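Local atomic coordinates of carbonic anhydrase (Unidentified, PDB entry 3R1W), a protein that probably catalyses the reversible hydration of carbon dioxide to bicarbonate and a proton, as a trimeric, left-handed beta-helix carbonic anhydrase of the gamma class. Residues Arg25-Arg30 and His182-Asp188; Asp127-Val131 and Glu164-Phe168; Ala132-Ser138 and Tyr149-Ala154; Glu144-Val148 and Lys156-Ile160. All blocks are in the same frame, centred on the assembly; numbering follows the deposited sequence.

Contact 1 of 4, residues Arg25-Arg30 and His182-Asp188; sequences RVFVDR and HLAEGYD
Phe-27, on an early coil of the left-handed beta-helix, meets the end of the C-terminal helix with its ring. His-182 CB lies over one face, 4.0 Å from the centroid of Phe-27. The imidazole of His-182 turns its edge toward the same ring in an offset edge-to-face pair, with the planes at 61°. Leu-183 and Tyr-187 come in at the rim instead. Leu-183 CD2 lies in the ring plane, 3.6 Å from Phe-27 CD1, and Tyr-187 CB is also at the edge. The side chain of Phe-27 has CG anti to the backbone N (chi1 169°), which carries the ring beside the helix end. There the helix stops in a Schellman motif, with Gly-186 at positive phi. After it, Tyr-187 and Asp-188 come up to Val-28, Asp-29 and Arg-30. Arg-30 N donates to Tyr-187 O at 3.0 Å, and this same oxygen lies over the centre of the Arg-30 guanidinium face. Arg-30 NE is held by Arg-189 O. The hydroxyl of Tyr-187 reaches Thr-14 O of the second subunit. Asp-29 OD1 bonds Ser-31 OG, while OD2 forms a salt bridge with Arg-13 of that subunit. The contact therefore borders a subunit interface. One water links the two segments: it donates to Val-26 O and to Asp-188 OD2, and accepts from Val-28 N at 3.0 Å.

Contact 2 of 4, residues Asp127-Val131 and Glu164-Phe168; sequences DEVIV and ERSFF
Glu-128 OE2 takes two bonds from Arg-165, and Arg-110 NE reaches the same oxygen in a further salt bridge. Arg-165 NH2 donates to Glu-128 OE2 at 2.9 Å, on the syn side but 30° out of the carboxylate plane. The bond from Arg-165 NE to that oxygen is weak, at 3.2 Å. Both donors meet the one oxygen, OE2, and the carboxylate and guanidinium planes stand 79° apart, so the two groups are not coplanar. The bend of Arg-165 at chi2 (-97°) brings its guanidinium to the acid. Replacing Glu-128 by an alanine would probably leave Arg-165 and Arg-110 close together without the shared negative charge between them. This contact seats the start of the C-terminal helix against one flank of the left-handed beta-helix. Phe-168 is the main apolar piece. Its CE2 lies 3.5 Å from Glu-128 CA, and its CE1 lies 3.8 Å from Ile-130 CG1. Val-129 O also approaches CE1 of the ring. Ile-130 points at the helix, and its CD1 rests against the aliphatic part and carboxylate carbon of Glu-164, with CD1 to Glu-164 CD at 3.8 Å. The carboxylate of Glu-164 is itself paired with Arg-158.

Contact 3 of 4, residues Ala132-Ser138 and Tyr149-Ala154; sequences AAGATVS and YMGTPA
Two successive turns of the left-handed beta-helix meet here, near the C-terminal end of the coil. Residues 132-138 round a corner through a type II beta turn, Ala-132 to Ala-135, and residues 149-154 run beside them. Backbone bonds join the two. Ala-132 N donates to Tyr-149 O at 2.9 Å, nearly along the C=O axis. Thr-136 N donates to Gly-151 O at 3.0 Å, and Ala-154 N returns a bond to Thr-136 O at 2.8 Å. The last donor is tilted 35° from the carbonyl plane. At the corner a water spans the gap, donating to Ala-133 O and accepting from Gly-151 N. The side chains of Thr-136 and Thr-152 cross at a slant. Thr-152 turns its methyl to the partner: CG2 lies 3.5 Å from Thr-136 OG1 and also faces Gly-134 O. With chi1 at 61°, CG2 is anti to the carbonyl carbon, which turns the methyl rather than OG1 to Thr-136. Inside the coil, Val-137 CG2 packs on Ala-154 CB at 3.9 Å, and Val-137 also touches Leu-143. A second water accepts from Ser-138 N and donates to Ala-154 O. The peptide bond before Pro-153 is cis, and Pro-153 CB lies 3.4 Å from Ser-138 OG.

Contact 4 of 4, residues Glu144-Val148 and Lys156-Ile160; sequences ESGFV and KVRPI
Lys-156 runs from its CB across the ring of Phe-147 to the acid of Glu-144. CB only leads out; CG first reaches the ring, beside Phe-147 CD2. Next, Lys-156 CD lies 3.4 Å from Phe-147 CD2. The bend at chi3 (-68°) turns CE over the centre of the face, 3.8 Å from the Phe-147 centroid. The extended last bond carries NZ on above the same face, 4.0 Å from that centroid in a cation-pi contact. NZ also donates to Glu-144 OE1 at 3.0 Å, meeting it from above the carboxylate plane in a salt bridge. An alanine in place of Phe-147 would probably leave the lysine chain without its flat support and free to swing away from Glu-144. Val-148 CG2 lies over the guanidinium face of Arg-158, 3.7 Å from Arg-158 NH1, and touches Ile-160 CG2. The guanidinium is salt-bridged to Glu-164. Val-148 N donates to Arg-158 O at 2.8 Å, and Val-157 N to Val-148 O. Ile-160 N donates to Gly-146 O at 2.9 Å, and Phe-147 faces Pro-159 as an antiparallel non-hydrogen-bonded pair. This pairing makes the beta hairpin of strands 147-150 and 155-159, which ends the parallel coil and leads into the C-terminal helix.

Overall arrangement
Contacts 2, 3 and 4 gather at the C-terminal end of the beta-helix, with centres 9 to 15 Å apart. Contact 1 lies at the other end of the coil, about 26 Å from contact 2 and 34 Å from contact 4, centre to centre. All four reach one mixed sheet. Its outermost strands within this chain are 27-28, in contact 1, and 155-159, in contact 4. Helix 162-184 follows strand 155-159 and runs back along the coil, from contact 2 to contact 1. Contacts 2, 3 and 4 are nested in the loop closed by contact 1, while contacts 3 and 4 alternate along the chain and share strand 147-150. The helix thus joins both ends of the coil.

Contact 1 of 4, residues Arg25-Arg30 and His182-Asp188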
loop_
_atom_site.group_PDB
_atom_site.type_symbol
_atom_site.label_atom_id
_atom_site.label_comp_id
_atom_site.label_asym_id
_atom_site.label_seq_id
_atom_site.Cartn_x
_atom_site.Cartn_y
_atom_site.Cartn_z
ATOM N N ARG B 25 -21.701 -13.891 9.022
ATOM C CA ARG B 25 -21.593 -12.460 9.317
ATOM C C ARG B 25 -20.257 -11.866 8.890
ATOM O O ARG B 25 -19.777 -10.931 9.506
ATOM C CB ARG B 25 -21.822 -12.193 10.815
ATOM C CG ARG B 25 -23.043 -12.902 11.403
ATOM C CD ARG B 25 -23.141 -12.716 12.925
ATOM N NE ARG B 25 -22.032 -13.374 13.623
ATOM C CZ ARG B 25 -22.012 -14.658 13.983
ATOM N NH1 ARG B 25 -23.062 -15.445 13.748
ATOM N NH2 ARG B 25 -20.944 -15.158 14.600
ATOM N N VAL B 26 -19.659 -12.412 7.835
ATOM C CA VAL B 26 -18.383 -11.903 7.352
ATOM C C VAL B 26 -18.640 -10.639 6.535
ATOM O O VAL B 26 -19.631 -10.559 5.807
ATOM C CB VAL B 26 -17.655 -12.953 6.491
ATOM C CG1 VAL B 26 -16.489 -12.328 5.737
ATOM C CG2 VAL B 26 -17.182 -14.115 7.366
ATOM N N PHE B 27 -17.787 -9.634 6.694
ATOM C CA PHE B 27 -17.890 -8.432 5.873
ATOM C C PHE B 27 -16.724 -8.372 4.909
ATOM O O PHE B 27 -15.572 -8.446 5.326
ATOM C CB PHE B 27 -17.848 -7.178 6.738
ATOM C CG PHE B 27 -17.685 -5.888 5.952
ATOM C CD1 PHE B 27 -18.723 -5.397 5.176
ATOM C CD2 PHE B 27 -16.487 -5.173 5.982
ATOM C CE1 PHE B 27 -18.577 -4.211 4.453
ATOM C CE2 PHE B 27 -16.350 -3.976 5.278
ATOM C CZ PHE B 27 -17.390 -3.504 4.514
ATOM N N VAL B 28 -17.030 -8.238 3.624
ATOM C CA VAL B 28 -15.998 -7.961 2.623
ATOM C C VAL B 28 -16.397 -6.683 1.907
ATOM O O VAL B 28 -17.439 -6.642 1.250
ATOM C CB VAL B 28 -15.884 -9.105 1.600
ATOM C CG1 VAL B 28 -14.812 -8.786 0.565
ATOM C CG2 VAL B 28 -15.569 -10.421 2.307
ATOM N N ASP B 29 -15.595 -5.625 2.035
ATOM C CA ASP B 29 -15.932 -4.395 1.337
ATOM C C ASP B 29 -15.994 -4.668 -0.165
ATOM O O ASP B 29 -15.218 -5.474 -0.677
ATOM C CB ASP B 29 -14.906 -3.299 1.607
ATOM C CG ASP B 29 -15.418 -1.942 1.194
ATOM O OD1 ASP B 29 -15.100 -1.501 0.080
ATOM O OD2 ASP B 29 -16.165 -1.329 1.979
ATOM N N ARG B 30 -16.912 -4.004 -0.864
ATOM C CA ARG B 30 -17.072 -4.226 -2.296
ATOM C C ARG B 30 -15.787 -3.897 -3.056
ATOM O O ARG B 30 -15.607 -4.361 -4.173
ATOM C CB ARG B 30 -18.224 -3.394 -2.869
ATOM C CG ARG B 30 -18.024 -1.894 -2.728
ATOM C CD ARG B 30 -19.119 -1.132 -3.475
ATOM N NE ARG B 30 -20.428 -1.227 -2.822
ATOM C CZ ARG B 30 -20.927 -0.305 -1.994
ATOM N NH1 ARG B 30 -20.231 0.787 -1.708
ATOM N NH2 ARG B 30 -22.129 -0.468 -1.454
ATOM N N HIS B 182 -20.701 -1.426 9.135
ATOM C CA HIS B 182 -20.405 -1.348 7.710
ATOM C C HIS B 182 -21.324 -2.275 6.896
ATOM O O HIS B 182 -21.760 -1.918 5.795
ATOM C CB HIS B 182 -18.928 -1.652 7.458
ATOM C CG HIS B 182 -18.024 -0.472 7.644
ATOM N ND1 HIS B 182 -17.767 0.099 8.874
ATOM C CD2 HIS B 182 -17.316 0.245 6.740
ATOM C CE1 HIS B 182 -16.934 1.116 8.720
ATOM N NE2 HIS B 182 -16.647 1.222 7.431
ATOM N N LEU B 183 -21.645 -3.444 7.447
ATOM C CA LEU B 183 -22.617 -4.335 6.809
ATOM C C LEU B 183 -23.993 -3.689 6.750
ATOM O O LEU B 183 -24.710 -3.791 5.746
ATOM C CB LEU B 183 -22.711 -5.661 7.562
ATOM C CG LEU B 183 -21.592 -6.666 7.296
ATOM C CD1 LEU B 183 -21.600 -7.740 8.365
ATOM C CD2 LEU B 183 -21.709 -7.284 5.904
ATOM N N ALA B 184 -24.362 -3.021 7.832
ATOM C CA ALA B 184 -25.652 -2.358 7.895
ATOM C C ALA B 184 -25.759 -1.260 6.844
ATOM O O ALA B 184 -26.861 -0.921 6.422
ATOM C CB ALA B 184 -25.904 -1.796 9.302
ATOM N N GLU B 185 -24.618 -0.708 6.424
ATOM C CA GLU B 185 -24.601 0.324 5.387
ATOM C C GLU B 185 -24.643 -0.265 3.981
ATOM O O GLU B 185 -24.841 0.460 3.000
ATOM C CB GLU B 185 -23.361 1.223 5.515
ATOM C CG GLU B 185 -23.257 1.990 6.827
ATOM C CD GLU B 185 -24.289 3.106 6.968
ATOM O OE1 GLU B 185 -24.788 3.630 5.951
ATOM O OE2 GLU B 185 -24.596 3.464 8.115
ATOM N N GLY B 186 -24.435 -1.574 3.888
ATOM C CA GLY B 186 -24.476 -2.273 2.616
ATOM C C GLY B 186 -23.213 -2.116 1.793
ATOM O O GLY B 186 -23.239 -2.264 0.565
ATOM N N TYR B 187 -22.101 -1.849 2.467
ATOM C CA TYR B 187 -20.837 -1.596 1.771
ATOM C C TYR B 187 -20.282 -2.840 1.079
ATOM O O TYR B 187 -19.329 -2.738 0.312
ATOM C CB TYR B 187 -19.779 -1.059 2.732
ATOM C CG TYR B 187 -19.991 0.356 3.228
ATOM C CD1 TYR B 187 -20.957 1.190 2.672
ATOM C CD2 TYR B 187 -19.203 0.860 4.257
ATOM C CE1 TYR B 187 -21.133 2.488 3.142
ATOM C CE2 TYR B 187 -19.370 2.148 4.730
ATOM C CZ TYR B 187 -20.330 2.961 4.170
ATOM O OH TYR B 187 -20.492 4.246 4.656
ATOM N N ASP B 188 -20.863 -4.009 1.349
ATOM C CA ASP B 188 -20.385 -5.251 0.742
ATOM C C ASP B 188 -21.159 -5.626 -0.525
ATOM O O ASP B 188 -20.825 -6.604 -1.192
ATOM C CB ASP B 188 -20.417 -6.409 1.749
ATOM C CG ASP B 188 -21.827 -6.694 2.284
ATOM O OD1 ASP B 188 -22.640 -5.749 2.426
ATOM O OD2 ASP B 188 -22.115 -7.875 2.576
HETATM O O HOH W 1 -19.785 -9.223 3.167
HETATM O O HOH W 2 -18.329 -7.744 -1.025
HETATM O O HOH W 3 -23.812 1.260 0.350
#

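Contact 2 of 4, residues Asp127-Val131 and Glu164-Phe168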
loop_
_atom_site.group_PDB
_atom_site.type_symbol
_atom_site.label_atom_id
_atom_site.label_comp_id
_atom_site.label_asym_id
_atom_site.label_seq_id
_atom_site.Cartn_x
_atom_site.Cartn_y
_atom_site.Cartn_z
ATOM N N ASP B 127 0.660 -17.252 19.556
ATOM C CA ASP B 127 -0.474 -16.567 20.184
ATOM C C ASP B 127 -0.025 -15.361 20.997
ATOM O O ASP B 127 1.054 -15.371 21.584
ATOM C CB ASP B 127 -1.200 -17.504 21.157
ATOM C CG ASP B 127 -1.884 -18.668 20.478
ATOM O OD1 ASP B 127 -1.881 -18.752 19.227
ATOM O OD2 ASP B 127 -2.444 -19.509 21.222
ATOM N N GLU B 128 -0.872 -14.339 21.054
ATOM C CA GLU B 128 -0.665 -13.212 21.962
ATOM C C GLU B 128 0.679 -12.517 21.754
ATOM O O GLU B 128 1.453 -12.311 22.688
ATOM C CB GLU B 128 -0.886 -13.666 23.421
ATOM C CG GLU B 128 -2.309 -14.199 23.615
ATOM C CD GLU B 128 -2.633 -14.646 25.038
ATOM O OE1 GLU B 128 -1.726 -14.681 25.896
ATOM O OE2 GLU B 128 -3.813 -14.975 25.287
ATOM N N VAL B 129 0.941 -12.152 20.500
ATOM C CA VAL B 129 2.139 -11.426 20.132
ATOM C C VAL B 129 1.713 -10.088 19.542
ATOM O O VAL B 129 0.669 -9.998 18.900
ATOM C CB VAL B 129 2.940 -12.209 19.058
ATOM C CG1 VAL B 129 3.955 -11.307 18.375
ATOM C CG2 VAL B 129 3.594 -13.457 19.677
ATOM N N ILE B 130 2.509 -9.053 19.780
ATOM C CA ILE B 130 2.317 -7.768 19.117
ATOM C C ILE B 130 3.462 -7.539 18.143
ATOM O O ILE B 130 4.634 -7.605 18.527
ATOM C CB ILE B 130 2.277 -6.594 20.122
ATOM C CG1 ILE B 130 1.002 -6.657 20.969
ATOM C CG2 ILE B 130 2.366 -5.257 19.383
ATOM C CD1 ILE B 130 0.991 -5.670 22.129
ATOM N N VAL B 131 3.119 -7.296 16.879
ATOM C CA VAL B 131 4.099 -6.898 15.870
ATOM C C VAL B 131 3.906 -5.407 15.638
ATOM O O VAL B 131 2.846 -4.968 15.178
ATOM C CB VAL B 131 3.934 -7.680 14.542
ATOM C CG1 VAL B 131 4.961 -7.203 13.492
ATOM C CG2 VAL B 131 4.078 -9.180 14.786
ATOM N N GLU B 164 -2.283 -4.942 27.447
ATOM C CA GLU B 164 -2.054 -5.384 26.075
ATOM C C GLU B 164 -2.644 -6.776 25.840
ATOM O O GLU B 164 -3.220 -7.052 24.782
ATOM C CB GLU B 164 -0.562 -5.333 25.732
ATOM C CG GLU B 164 -0.057 -3.915 25.483
ATOM C CD GLU B 164 1.455 -3.824 25.408
ATOM O OE1 GLU B 164 2.137 -4.757 25.888
ATOM O OE2 GLU B 164 1.958 -2.819 24.859
ATOM N N ARG B 165 -2.522 -7.648 26.830
ATOM C CA ARG B 165 -3.116 -8.970 26.714
ATOM C C ARG B 165 -4.630 -8.869 26.536
ATOM O O ARG B 165 -5.213 -9.562 25.724
ATOM C CB ARG B 165 -2.803 -9.828 27.936
ATOM C CG ARG B 165 -3.037 -11.306 27.718
ATOM C CD ARG B 165 -4.397 -11.776 28.235
ATOM N NE ARG B 165 -4.816 -12.983 27.535
ATOM C CZ ARG B 165 -6.059 -13.241 27.161
ATOM N NH1 ARG B 165 -7.033 -12.391 27.444
ATOM N NH2 ARG B 165 -6.324 -14.357 26.515
ATOM N N SER B 166 -5.264 -8.002 27.313
ATOM C CA SER B 166 -6.717 -7.852 27.218
ATOM C C SER B 166 -7.122 -7.167 25.911
ATOM O O SER B 166 -8.245 -7.339 25.442
ATOM C CB SER B 166 -7.287 -7.103 28.430
ATOM O OG SER B 166 -7.029 -5.712 28.348
ATOM N N PHE B 167 -6.206 -6.410 25.313
ATOM C CA PHE B 167 -6.550 -5.653 24.108
ATOM C C PHE B 167 -6.742 -6.530 22.872
ATOM O O PHE B 167 -7.482 -6.160 21.967
ATOM C CB PHE B 167 -5.530 -4.548 23.817
ATOM C CG PHE B 167 -5.897 -3.684 22.644
ATOM C CD1 PHE B 167 -6.806 -2.640 22.787
ATOM C CD2 PHE B 167 -5.349 -3.928 21.388
ATOM C CE1 PHE B 167 -7.149 -1.840 21.707
ATOM C CE2 PHE B 167 -5.689 -3.131 20.299
ATOM C CZ PHE B 167 -6.598 -2.085 20.462
ATOM N N PHE B 168 -6.078 -7.682 22.818
ATOM C CA PHE B 168 -6.237 -8.548 21.649
ATOM C C PHE B 168 -7.724 -8.822 21.415
ATOM O O PHE B 168 -8.225 -8.710 20.296
ATOM C CB PHE B 168 -5.507 -9.880 21.825
ATOM C CG PHE B 168 -4.007 -9.760 21.915
ATOM C CD1 PHE B 168 -3.276 -9.188 20.885
ATOM C CD2 PHE B 168 -3.325 -10.267 23.016
ATOM C CE1 PHE B 168 -1.894 -9.086 20.965
ATOM C CE2 PHE B 168 -1.949 -10.174 23.103
ATOM C CZ PHE B 168 -1.227 -9.589 22.073
#

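Contact 3 of 4, residues Ala132-Ser138 and Tyr149-Ala154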
loop_
_atom_site.group_PDB
_atom_site.type_symbol
_atom_site.label_atom_id
_atom_site.label_comp_id
_atom_site.label_asym_id
_atom_site.label_seq_id
_atom_site.Cartn_x
_atom_site.Cartn_y
_atom_site.Cartn_z
ATOM N N ALA B 132 4.919 -4.629 16.000
ATOM C CA ALA B 132 4.820 -3.171 15.949
ATOM C C ALA B 132 4.632 -2.704 14.524
ATOM O O ALA B 132 5.092 -3.359 13.579
ATOM C CB ALA B 132 6.062 -2.530 16.551
ATOM N N ALA B 133 3.970 -1.562 14.372
ATOM C CA ALA B 133 3.783 -0.959 13.059
ATOM C C ALA B 133 5.115 -0.840 12.321
ATOM O O ALA B 133 6.119 -0.437 12.902
ATOM C CB ALA B 133 3.126 0.415 13.203
ATOM N N GLY B 134 5.118 -1.189 11.038
ATOM C CA GLY B 134 6.300 -1.020 10.210
ATOM C C GLY B 134 7.370 -2.092 10.351
ATOM O O GLY B 134 8.423 -2.002 9.713
ATOM N N ALA B 135 7.099 -3.118 11.150
ATOM C CA ALA B 135 8.090 -4.172 11.371
ATOM C C ALA B 135 8.215 -5.090 10.163
ATOM O O ALA B 135 7.270 -5.254 9.397
ATOM C CB ALA B 135 7.741 -4.987 12.602
ATOM N N THR B 136 9.390 -5.688 9.997
ATOM C CA THR B 136 9.535 -6.765 9.024
ATOM C C THR B 136 9.991 -8.036 9.722
ATOM O O THR B 136 11.104 -8.103 10.256
ATOM C CB THR B 136 10.541 -6.431 7.919
ATOM O OG1 THR B 136 10.111 -5.267 7.206
ATOM C CG2 THR B 136 10.656 -7.601 6.955
ATOM N N VAL B 137 9.122 -9.041 9.715
ATOM C CA VAL B 137 9.435 -10.338 10.302
ATOM C C VAL B 137 10.033 -11.211 9.214
ATOM O O VAL B 137 9.350 -11.583 8.262
ATOM C CB VAL B 137 8.173 -10.998 10.891
ATOM C CG1 VAL B 137 8.489 -12.363 11.501
ATOM C CG2 VAL B 137 7.543 -10.078 11.939
ATOM N N SER B 138 11.308 -11.548 9.374
ATOM C CA SER B 138 12.082 -12.217 8.330
ATOM C C SER B 138 11.567 -13.624 8.011
ATOM O O SER B 138 10.893 -14.241 8.823
ATOM C CB SER B 138 13.554 -12.287 8.751
ATOM O OG SER B 138 14.101 -10.994 8.931
ATOM N N TYR B 149 7.320 -7.400 19.359
ATOM C CA TYR B 149 8.431 -7.387 18.415
ATOM C C TYR B 149 8.414 -6.110 17.590
ATOM O O TYR B 149 7.349 -5.635 17.205
ATOM C CB TYR B 149 8.356 -8.608 17.502
ATOM C CG TYR B 149 8.769 -9.897 18.185
ATOM C CD1 TYR B 149 7.871 -10.619 18.978
ATOM C CD2 TYR B 149 10.065 -10.392 18.037
ATOM C CE1 TYR B 149 8.259 -11.797 19.598
ATOM C CE2 TYR B 149 10.459 -11.563 18.657
ATOM C CZ TYR B 149 9.558 -12.263 19.429
ATOM O OH TYR B 149 9.965 -13.433 20.037
ATOM N N MET B 150 9.587 -5.563 17.305
ATOM C CA MET B 150 9.690 -4.311 16.569
ATOM C C MET B 150 10.957 -4.265 15.717
ATOM O O MET B 150 11.965 -4.850 16.074
ATOM C CB MET B 150 9.671 -3.132 17.549
ATOM C CG MET B 150 9.821 -1.764 16.953
ATOM S SD MET B 150 9.413 -0.463 18.147
ATOM C CE MET B 150 7.710 -0.863 18.535
ATOM N N GLY B 151 10.892 -3.559 14.597
ATOM C CA GLY B 151 12.078 -3.275 13.809
ATOM C C GLY B 151 12.179 -4.033 12.499
ATOM O O GLY B 151 11.301 -4.838 12.154
ATOM N N THR B 152 13.263 -3.759 11.772
ATOM C CA THR B 152 13.554 -4.413 10.503
ATOM C C THR B 152 15.024 -4.801 10.504
ATOM O O THR B 152 15.892 -3.958 10.264
ATOM C CB THR B 152 13.261 -3.486 9.294
ATOM O OG1 THR B 152 14.080 -2.314 9.367
ATOM C CG2 THR B 152 11.793 -3.063 9.274
ATOM N N PRO B 153 15.314 -6.080 10.786
ATOM C CA PRO B 153 14.335 -7.145 11.024
ATOM C C PRO B 153 13.755 -7.100 12.436
ATOM O O PRO B 153 14.378 -6.570 13.359
ATOM C CB PRO B 153 15.166 -8.418 10.840
ATOM C CG PRO B 153 16.523 -8.021 11.280
ATOM C CD PRO B 153 16.697 -6.592 10.820
ATOM N N ALA B 154 12.563 -7.660 12.594
ATOM C CA ALA B 154 11.856 -7.588 13.865
ATOM C C ALA B 154 12.604 -8.343 14.950
ATOM O O ALA B 154 13.067 -9.473 14.737
ATOM C CB ALA B 154 10.444 -8.119 13.715
HETATM O O HOH W 4 8.753 -1.766 13.765
HETATM O O HOH W 5 12.552 -10.868 12.064
#

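Contact 4 of 4, residues Glu144-Val148 and Lys156-Ile160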
loop_
_atom_site.group_PDB
_atom_site.type_symbol
_atom_site.label_atom_id
_atom_site.label_comp_id
_atom_site.label_asym_id
_atom_site.label_seq_id
_atom_site.Cartn_x
_atom_site.Cartn_y
_atom_site.Cartn_z
ATOM N N GLU B 144 7.831 -15.452 19.649
ATOM C CA GLU B 144 7.420 -16.177 20.845
ATOM C C GLU B 144 6.220 -15.535 21.520
ATOM O O GLU B 144 6.141 -14.318 21.635
ATOM C CB GLU B 144 8.579 -16.265 21.841
ATOM C CG GLU B 144 9.827 -16.920 21.273
ATOM C CD GLU B 144 11.010 -16.871 22.230
ATOM O OE1 GLU B 144 10.815 -16.507 23.413
ATOM O OE2 GLU B 144 12.135 -17.195 21.791
ATOM N N SER B 145 5.296 -16.376 21.972
ATOM C CA SER B 145 4.085 -15.921 22.636
ATOM C C SER B 145 4.358 -14.953 23.792
ATOM O O SER B 145 5.281 -15.153 24.585
ATOM C CB SER B 145 3.281 -17.123 23.140
ATOM O OG SER B 145 2.006 -16.725 23.604
ATOM N N GLY B 146 3.551 -13.896 23.868
ATOM C CA GLY B 146 3.571 -12.993 25.006
ATOM C C GLY B 146 4.602 -11.890 24.896
ATOM O O GLY B 146 4.967 -11.273 25.898
ATOM N N PHE B 147 5.067 -11.620 23.678
ATOM C CA PHE B 147 6.082 -10.589 23.485
ATOM C C PHE B 147 5.726 -9.566 22.424
ATOM O O PHE B 147 4.915 -9.826 21.538
ATOM C CB PHE B 147 7.437 -11.207 23.139
ATOM C CG PHE B 147 8.081 -11.918 24.287
ATOM C CD1 PHE B 147 7.845 -13.263 24.505
ATOM C CD2 PHE B 147 8.909 -11.231 25.161
ATOM C CE1 PHE B 147 8.434 -13.921 25.576
ATOM C CE2 PHE B 147 9.507 -11.880 26.228
ATOM C CZ PHE B 147 9.267 -13.227 26.438
ATOM N N VAL B 148 6.350 -8.398 22.544
ATOM C CA VAL B 148 6.274 -7.349 21.545
ATOM C C VAL B 148 7.518 -7.419 20.671
ATOM O O VAL B 148 8.642 -7.495 21.175
ATOM C CB VAL B 148 6.230 -5.955 22.198
ATOM C CG1 VAL B 148 6.244 -4.875 21.134
ATOM C CG2 VAL B 148 5.002 -5.819 23.086
ATOM N N LYS B 156 12.763 -9.061 19.474
ATOM C CA LYS B 156 12.011 -9.015 20.726
ATOM C C LYS B 156 12.346 -7.736 21.488
ATOM O O LYS B 156 13.518 -7.386 21.638
ATOM C CB LYS B 156 12.318 -10.246 21.584
ATOM C CG LYS B 156 11.489 -10.333 22.853
ATOM C CD LYS B 156 11.983 -11.449 23.767
ATOM C CE LYS B 156 11.722 -12.819 23.171
ATOM N NZ LYS B 156 12.255 -13.909 24.043
ATOM N N VAL B 157 11.313 -7.036 21.954
ATOM C CA VAL B 157 11.488 -5.791 22.696
ATOM C C VAL B 157 11.237 -5.998 24.185
ATOM O O VAL B 157 12.055 -5.618 25.024
ATOM C CB VAL B 157 10.509 -4.710 22.211
ATOM C CG1 VAL B 157 10.674 -3.439 23.036
ATOM C CG2 VAL B 157 10.709 -4.432 20.732
ATOM N N ARG B 158 10.097 -6.603 24.501
ATOM C CA ARG B 158 9.673 -6.794 25.888
ATOM C C ARG B 158 8.455 -7.699 25.928
ATOM O O ARG B 158 7.806 -7.910 24.907
ATOM C CB ARG B 158 9.306 -5.453 26.516
ATOM C CG ARG B 158 8.207 -4.710 25.769
ATOM C CD ARG B 158 7.701 -3.502 26.543
ATOM N NE ARG B 158 6.749 -2.723 25.757
ATOM C CZ ARG B 158 5.450 -3.000 25.672
ATOM N NH1 ARG B 158 4.947 -4.037 26.334
ATOM N NH2 ARG B 158 4.655 -2.242 24.928
ATOM N N PRO B 159 8.133 -8.243 27.112
ATOM C CA PRO B 159 6.864 -8.966 27.212
ATOM C C PRO B 159 5.689 -8.004 27.112
ATOM O O PRO B 159 5.846 -6.805 27.343
ATOM C CB PRO B 159 6.918 -9.598 28.609
ATOM C CG PRO B 159 8.008 -8.878 29.339
ATOM C CD PRO B 159 8.973 -8.401 28.313
ATOM N N ILE B 160 4.518 -8.523 26.771
ATOM C CA ILE B 160 3.332 -7.682 26.739
ATOM C C ILE B 160 2.824 -7.405 28.155
ATOM O O ILE B 160 3.072 -8.187 29.079
ATOM C CB ILE B 160 2.217 -8.326 25.918
ATOM C CG1 ILE B 160 1.791 -9.652 26.554
ATOM C CG2 ILE B 160 2.685 -8.523 24.479
ATOM C CD1 ILE B 160 0.520 -10.248 25.949
#